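Local atomic coordinates of putative glutaryl-CoA dehydrogenase (Thermus thermophilus, PDB entry 2EBA), a protein that belongs to the acyl-CoA dehydrogenase family of flavoproteins and binds flavin-adenine dinucleotide. Residues 45-48 with 49-53; 109-112 with 113-117; 188-191 with 192-195. One frame throughout, in Å; residues are numbered along the deposited sequence.

Contact 1 of 3, residues 45-48 with 49-53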
loop_
_atom_site.group_PDB
_atom_site.type_symbol
_atom_site.label_atom_id
_atom_site.label_comp_id
_atom_site.label_asym_id
_atom_site.label_seq_id
_atom_site.Cartn_x
_atom_site.Cartn_y
_atom_site.Cartn_z
ATOM N N THR A 45 -14.768 7.088 -36.222
ATOM C CA THR A 45 -15.625 8.233 -36.491
ATOM C C THR A 45 -17.056 7.866 -36.851
ATOM O O THR A 45 -17.992 8.572 -36.483
ATOM C CB THR A 45 -15.039 9.130 -37.624
ATOM O OG1 THR A 45 -14.900 8.375 -38.837
ATOM C CG2 THR A 45 -13.684 9.660 -37.215
ATOM N N HIS A 46 -17.240 6.757 -37.565
ATOM C CA HIS A 46 -18.571 6.315 -37.979
ATOM C C HIS A 46 -19.459 5.986 -36.773
ATOM O O HIS A 46 -20.634 5.640 -36.934
ATOM C CB HIS A 46 -18.464 5.065 -38.825
ATOM C CG HIS A 46 -17.935 3.888 -38.059
ATOM N ND1 HIS A 46 -18.637 2.714 -37.917
ATOM C CD2 HIS A 46 -16.805 3.736 -37.348
ATOM C CE1 HIS A 46 -17.950 1.884 -37.146
ATOM N NE2 HIS A 46 -16.828 2.478 -36.784
ATOM N N LEU A 47 -18.910 6.054 -35.568
ATOM C CA LEU A 47 -19.730 5.735 -34.439
ATOM C C LEU A 47 -20.281 7.021 -33.838
ATOM O O LEU A 47 -21.224 6.971 -33.040
ATOM C CB LEU A 47 -18.899 4.920 -33.472
ATOM C CG LEU A 47 -19.389 3.517 -33.036
ATOM C CD1 LEU A 47 -20.080 2.746 -34.186
ATOM C CD2 LEU A 47 -18.165 2.706 -32.582
ATOM N N ILE A 48 -19.711 8.160 -34.219
ATOM C CA ILE A 48 -20.186 9.437 -33.719
ATOM C C ILE A 48 -21.668 9.641 -34.112
ATOM O O ILE A 48 -22.480 10.068 -33.289
ATOM C CB ILE A 48 -19.345 10.563 -34.277
ATOM C CG1 ILE A 48 -17.917 10.383 -33.771
ATOM C CG2 ILE A 48 -19.928 11.905 -33.904
ATOM C CD1 ILE A 48 -16.926 11.233 -34.452
ATOM N N PRO A 49 -22.012 9.358 -35.373
ATOM C CA PRO A 49 -23.427 9.546 -35.695
ATOM C C PRO A 49 -24.282 8.567 -34.883
ATOM O O PRO A 49 -25.425 8.904 -34.513
ATOM C CB PRO A 49 -23.504 9.274 -37.218
ATOM C CG PRO A 49 -22.049 9.011 -37.638
ATOM C CD PRO A 49 -21.180 9.567 -36.573
ATOM N N ARG A 50 -23.761 7.385 -34.571
ATOM C CA ARG A 50 -24.529 6.408 -33.787
ATOM C C ARG A 50 -24.735 6.972 -32.359
ATOM O O ARG A 50 -25.818 6.851 -31.810
ATOM C CB ARG A 50 -23.812 5.060 -33.673
ATOM C CG ARG A 50 -23.668 4.388 -35.028
ATOM C CD ARG A 50 -25.006 4.113 -35.703
ATOM N NE ARG A 50 -25.684 3.011 -35.040
ATOM C CZ ARG A 50 -26.746 3.144 -34.252
ATOM N NH1 ARG A 50 -27.267 4.358 -34.015
ATOM N NH2 ARG A 50 -27.282 2.073 -33.680
ATOM N N PHE A 51 -23.698 7.565 -31.756
ATOM C CA PHE A 51 -23.824 8.128 -30.395
ATOM C C PHE A 51 -24.857 9.235 -30.423
ATOM O O PHE A 51 -25.626 9.384 -29.484
ATOM C CB PHE A 51 -22.530 8.765 -29.898
ATOM C CG PHE A 51 -21.385 7.821 -29.751
ATOM C CD1 PHE A 51 -21.567 6.448 -29.669
ATOM C CD2 PHE A 51 -20.099 8.324 -29.678
ATOM C CE1 PHE A 51 -20.464 5.610 -29.527
ATOM C CE2 PHE A 51 -19.009 7.490 -29.524
ATOM C CZ PHE A 51 -19.189 6.145 -29.455
ATOM N N ALA A 52 -24.818 10.040 -31.486
ATOM C CA ALA A 52 -25.748 11.159 -31.636
ATOM C C ALA A 52 -27.162 10.600 -31.639
ATOM O O ALA A 52 -28.033 11.065 -30.911
ATOM C CB ALA A 52 -25.466 11.897 -32.929
ATOM N N GLU A 53 -27.372 9.571 -32.447
ATOM C CA GLU A 53 -28.675 8.928 -32.538
ATOM C C GLU A 53 -29.169 8.325 -31.225
ATOM O O GLU A 53 -30.377 8.237 -30.988
ATOM C CB GLU A 53 -28.634 7.848 -33.610
ATOM C CG GLU A 53 -28.958 8.372 -34.975
ATOM C CD GLU A 53 -28.157 7.690 -36.060
ATOM O OE1 GLU A 53 -27.944 6.462 -35.967
ATOM O OE2 GLU A 53 -27.743 8.384 -37.013
#
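With chi1 at -63°, F51 carries CG anti to its own carbonyl carbon, and the ring lies against the backbone of L47, at the start of helix 48-54 in the helical N-terminal part of the acyl-CoA dehydrogenase fold. The carbonyl oxygen of L47 lies over one face of this ring, toward the rim, 3.4 Å from F51 CD1. That same oxygen accepts from F51 N (2.8 Å, N-H...O angle 156°), so a single residue meets L47 O with both its amide and its ring. L47 CB approaches F51 CZ at 4.2 Å. One residue along, A52 N donates to I48 O at 3.0 Å, the next backbone bond of the first turn. P49 sits in this turn, where its missing N-H is little hindrance, and its CD rests 3.3 Å from T45 O, an oxygen already taken by the amide of I48. Inward, I48 and F51 both pack on F92 of helix 87-107. R50 CG lies 4.0 Å from L47 CD1; beyond it the chain bends at chi2 and chi3, and NE pairs with E29 of helix 13-29, while R50 NH1 reaches E53 OE1 at 2.9 Å in a salt bridge whose hydrogen bond is weak, bent to 123°.

Contact 2 of 3, residues 109-112 with 113-117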
loop_
_atom_site.group_PDB
_atom_site.type_symbol
_atom_site.label_atom_id
_atom_site.label_comp_id
_atom_site.label_asym_id
_atom_site.label_seq_id
_atom_site.Cartn_x
_atom_site.Cartn_y
_atom_site.Cartn_z
ATOM N N SER A 109 -23.445 32.885 -26.132
ATOM C CA SER A 109 -24.482 33.854 -26.444
ATOM C C SER A 109 -25.650 33.020 -26.965
ATOM O O SER A 109 -25.483 31.836 -27.282
ATOM C CB SER A 109 -24.001 34.824 -27.532
ATOM O OG SER A 109 -23.733 34.160 -28.754
ATOM N N GLU A 110 -26.831 33.616 -27.051
ATOM C CA GLU A 110 -27.982 32.878 -27.544
ATOM C C GLU A 110 -27.731 32.455 -28.990
ATOM O O GLU A 110 -28.239 31.432 -29.455
ATOM C CB GLU A 110 -29.238 33.746 -27.461
ATOM C CG GLU A 110 -30.519 32.960 -27.626
ATOM C CD GLU A 110 -30.559 31.755 -26.711
ATOM O OE1 GLU A 110 -30.385 31.927 -25.483
ATOM O OE2 GLU A 110 -30.759 30.638 -27.222
ATOM N N GLU A 111 -26.929 33.258 -29.683
ATOM C CA GLU A 111 -26.579 33.016 -31.076
ATOM C C GLU A 111 -25.663 31.800 -31.181
ATOM O O GLU A 111 -25.851 30.940 -32.037
ATOM C CB GLU A 111 -25.885 34.258 -31.650
ATOM C CG GLU A 111 -25.537 34.178 -33.134
ATOM C CD GLU A 111 -24.677 35.348 -33.591
ATOM O OE1 GLU A 111 -24.265 36.149 -32.725
ATOM O OE2 GLU A 111 -24.403 35.464 -34.808
ATOM N N GLN A 112 -24.671 31.734 -30.299
ATOM C CA GLN A 112 -23.731 30.618 -30.300
ATOM C C GLN A 112 -24.445 29.335 -29.899
ATOM O O GLN A 112 -24.139 28.260 -30.409
ATOM C CB GLN A 112 -22.566 30.894 -29.339
ATOM C CG GLN A 112 -21.823 32.183 -29.649
ATOM C CD GLN A 112 -20.814 32.575 -28.585
ATOM O OE1 GLN A 112 -21.063 32.442 -27.390
ATOM N NE2 GLN A 112 -19.673 33.081 -29.019
ATOM N N LYS A 113 -25.413 29.456 -28.997
ATOM C CA LYS A 113 -26.156 28.290 -28.544
ATOM C C LYS A 113 -27.041 27.702 -29.630
ATOM O O LYS A 113 -27.017 26.494 -29.864
ATOM C CB LYS A 113 -26.990 28.636 -27.310
ATOM C CG LYS A 113 -26.150 28.835 -26.062
ATOM C CD LYS A 113 -26.999 29.011 -24.810
ATOM C CE LYS A 113 -27.792 30.312 -24.810
ATOM N NZ LYS A 113 -28.595 30.475 -23.559
ATOM N N ARG A 114 -27.817 28.552 -30.299
ATOM C CA ARG A 114 -28.702 28.095 -31.368
ATOM C C ARG A 114 -27.907 27.610 -32.576
ATOM O O ARG A 114 -28.317 26.702 -33.293
ATOM C CB ARG A 114 -29.615 29.221 -31.839
ATOM C CG ARG A 114 -30.533 29.830 -30.802
ATOM C CD ARG A 114 -31.725 30.456 -31.531
ATOM N NE ARG A 114 -32.317 31.607 -30.848
ATOM C CZ ARG A 114 -32.740 31.607 -29.586
ATOM N NH1 ARG A 114 -33.267 32.713 -29.074
ATOM N NH2 ARG A 114 -32.634 30.512 -28.838
ATOM N N GLU A 115 -26.763 28.234 -32.791
ATOM C CA GLU A 115 -25.902 27.922 -33.916
ATOM C C GLU A 115 -25.111 26.609 -33.800
ATOM O O GLU A 115 -25.042 25.827 -34.749
ATOM C CB GLU A 115 -24.941 29.099 -34.108
ATOM C CG GLU A 115 -24.042 29.040 -35.323
ATOM C CD GLU A 115 -23.040 30.184 -35.328
ATOM O OE1 GLU A 115 -22.268 30.282 -36.310
ATOM O OE2 GLU A 115 -23.022 30.981 -34.352
ATOM N N PHE A 116 -24.533 26.356 -32.635
ATOM C CA PHE A 116 -23.721 25.162 -32.473
ATOM C C PHE A 116 -24.316 23.946 -31.784
ATOM O O PHE A 116 -24.207 22.826 -32.296
ATOM C CB PHE A 116 -22.422 25.540 -31.771
ATOM C CG PHE A 116 -21.635 26.585 -32.503
ATOM C CD1 PHE A 116 -21.224 26.367 -33.810
ATOM C CD2 PHE A 116 -21.319 27.791 -31.896
ATOM C CE1 PHE A 116 -20.513 27.329 -34.501
ATOM C CE2 PHE A 116 -20.605 28.759 -32.586
ATOM C CZ PHE A 116 -20.202 28.524 -33.889
ATOM N N LEU A 117 -24.949 24.163 -30.638
ATOM C CA LEU A 117 -25.497 23.065 -29.855
ATOM C C LEU A 117 -26.260 21.970 -30.603
ATOM O O LEU A 117 -26.039 20.784 -30.345
ATOM C CB LEU A 117 -26.331 23.618 -28.689
ATOM C CG LEU A 117 -25.510 24.421 -27.661
ATOM C CD1 LEU A 117 -26.375 24.882 -26.489
ATOM C CD2 LEU A 117 -24.368 23.560 -27.161
#
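S109 to K113 and E110 to R114 are the first helical pairings of helix 110-121, a local contact within its opening turns, in the N-terminal part of the acyl-CoA dehydrogenase fold. K113 N donates to S109 O, and R114, E115 and F116 continue the i to i+4 series on E110 O, E111 O and Q112 O. On the outer flank E110 serves two cations. The bend at chi2 (50°) brings its carboxylate round toward the next turn, and chi3 (54°) turns one oxygen to each neighbour: OE1 meets K113 NZ at 3.0 Å, a salt bridge with a weak hydrogen bond, and OE2 faces R114 NH2. The modelled 2.5 Å between E110 OE2 and R114 NH2 is doubtful as an exact length, but the pairing is clear. Carboxylate and guanidinium are not coplanar, their planes being 35° apart, and E110 CG lies over one face of the guanidinium. Y65 OH also bonds E110 OE2, so this oxygen has two partners. E111 and E115, one turn apart, lie toward the solvent side; their OE2 atoms are 4.7 Å apart, like charges that probably repel mildly. On the buried side, F116 CD2 comes within 3.2 Å of Q112 O, while the ring packs on I104 of helix 87-107. The Q112 side chain, extended beyond CG, runs toward the helix start, and its OE1 accepts from S109 N at 2.7 Å; its NE2 makes weak bonds to S225 O and R227 O. In return Q112 N donates to S109 OG at 3.0 Å, although the position of that hydroxyl is less sure. Side chain and amide are thus exchanged between the N-cap serine and the third residue after it, the reciprocal pattern of a capping box.

Contact 3 of 3, residues 188-191 with 192-195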
loop_
_atom_site.group_PDB
_atom_site.type_symbol
_atom_site.label_atom_id
_atom_site.label_comp_id
_atom_site.label_asym_id
_atom_site.label_seq_id
_atom_site.Cartn_x
_atom_site.Cartn_y
_atom_site.Cartn_z
ATOM N N LEU A 188 -14.644 30.378 -29.320
ATOM C CA LEU A 188 -15.140 29.279 -30.145
ATOM C C LEU A 188 -14.426 29.539 -31.469
ATOM O O LEU A 188 -14.893 30.305 -32.307
ATOM C CB LEU A 188 -16.660 29.363 -30.326
ATOM C CG LEU A 188 -17.422 29.412 -29.002
ATOM C CD1 LEU A 188 -18.920 29.400 -29.264
ATOM C CD2 LEU A 188 -17.006 28.224 -28.139
ATOM N N VAL A 189 -13.271 28.900 -31.615
ATOM C CA VAL A 189 -12.396 29.043 -32.774
ATOM C C VAL A 189 -12.592 27.994 -33.855
ATOM O O VAL A 189 -12.327 26.820 -33.632
ATOM C CB VAL A 189 -10.916 28.971 -32.330
ATOM C CG1 VAL A 189 -9.988 29.142 -33.530
ATOM C CG2 VAL A 189 -10.642 30.011 -31.279
ATOM N N PRO A 190 -13.072 28.403 -35.035
ATOM C CA PRO A 190 -13.257 27.413 -36.102
ATOM C C PRO A 190 -11.860 26.865 -36.412
ATOM O O PRO A 190 -10.876 27.590 -36.320
ATOM C CB PRO A 190 -13.845 28.245 -37.237
ATOM C CG PRO A 190 -14.655 29.282 -36.493
ATOM C CD PRO A 190 -13.701 29.686 -35.385
ATOM N N THR A 191 -11.755 25.591 -36.756
ATOM C CA THR A 191 -10.436 25.040 -36.990
ATOM C C THR A 191 -9.871 25.325 -38.367
ATOM O O THR A 191 -8.707 25.024 -38.627
ATOM C CB THR A 191 -10.406 23.518 -36.722
ATOM O OG1 THR A 191 -11.369 22.858 -37.553
ATOM C CG2 THR A 191 -10.712 23.235 -35.249
ATOM N N ASP A 192 -10.675 25.914 -39.248
ATOM C CA ASP A 192 -10.183 26.211 -40.586
ATOM C C ASP A 192 -9.783 27.662 -40.758
ATOM O O ASP A 192 -9.264 28.031 -41.804
ATOM C CB ASP A 192 -11.205 25.816 -41.648
ATOM C CG ASP A 192 -12.513 26.553 -41.506
ATOM O OD1 ASP A 192 -13.434 26.245 -42.284
ATOM O OD2 ASP A 192 -12.628 27.432 -40.626
ATOM N N THR A 193 -10.007 28.488 -39.739
ATOM C CA THR A 193 -9.622 29.889 -39.842
ATOM C C THR A 193 -8.109 29.911 -39.997
ATOM O O THR A 193 -7.392 29.228 -39.282
ATOM C CB THR A 193 -10.035 30.695 -38.594
ATOM O OG1 THR A 193 -8.875 31.130 -37.881
ATOM C CG2 THR A 193 -10.885 29.855 -37.691
ATOM N N PRO A 194 -7.603 30.682 -40.958
ATOM C CA PRO A 194 -6.154 30.734 -41.151
ATOM C C PRO A 194 -5.319 30.977 -39.894
ATOM O O PRO A 194 -5.732 31.699 -38.984
ATOM C CB PRO A 194 -5.978 31.824 -42.217
ATOM C CG PRO A 194 -7.315 32.532 -42.267
ATOM C CD PRO A 194 -8.307 31.463 -41.983
ATOM N N GLY A 195 -4.151 30.340 -39.848
ATOM C CA GLY A 195 -3.248 30.489 -38.722
ATOM C C GLY A 195 -3.429 29.431 -37.657
ATOM O O GLY A 195 -2.686 29.385 -36.683
#
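P190 and T193 are the first and last residues of a type I beta turn, at the end of strand 184-190 in the middle domain. T191 and D192 occupy its central positions, with backbone angles of the type I class, but no hydrogen bond closes it: T193 N stays 3.6 Å from P190 O. As modelled, T193 CG2 lies over the P190 ring, obliquely and 3.4 Å from P190 CB, but the methyl also clashes with P190 O, so its place and this distance are doubtful. D192 directs its carboxylate back across the turn: chi1 of 61° sets CG between the backbone N and the carbonyl carbon, and OD2 lies 3.7 Å from P190 CB. T191 looks to the sheet, where its OG1 bonds A170 O and its backbone pairs with H171. At the end of the turn T193 OG1 donates weakly to P194 O at 3.4 Å, and beyond it the backbone of G195 bonds that of E218. The chain leaves the mixed sheet of strand 184-190 and enters the antiparallel sheet through strand 196-200, a short connection made by an open type I beta turn.

How the contacts relate
Contacts 2 and 3 touch directly although far apart in sequence: L188 CD1, on strand 184-190, lies 3.8 Å from Q112 CD and 3.8 Å from F116 CE2. Helix 110-121 thus packs its inner flank against the beta part of the middle domain, the centres of the two contacts being 17 Å apart. Contact 1 stands off from both, with nearest atoms about 9 Å from contact 2 and about 13 Å from contact 3. It shares a support with contact 2 all the same, since both lean on helix 87-107, one at F92 and V93, the other at I104 and Y105. Towards the cofactor, the side chain of T191 is about 12 Å from a bound FAD.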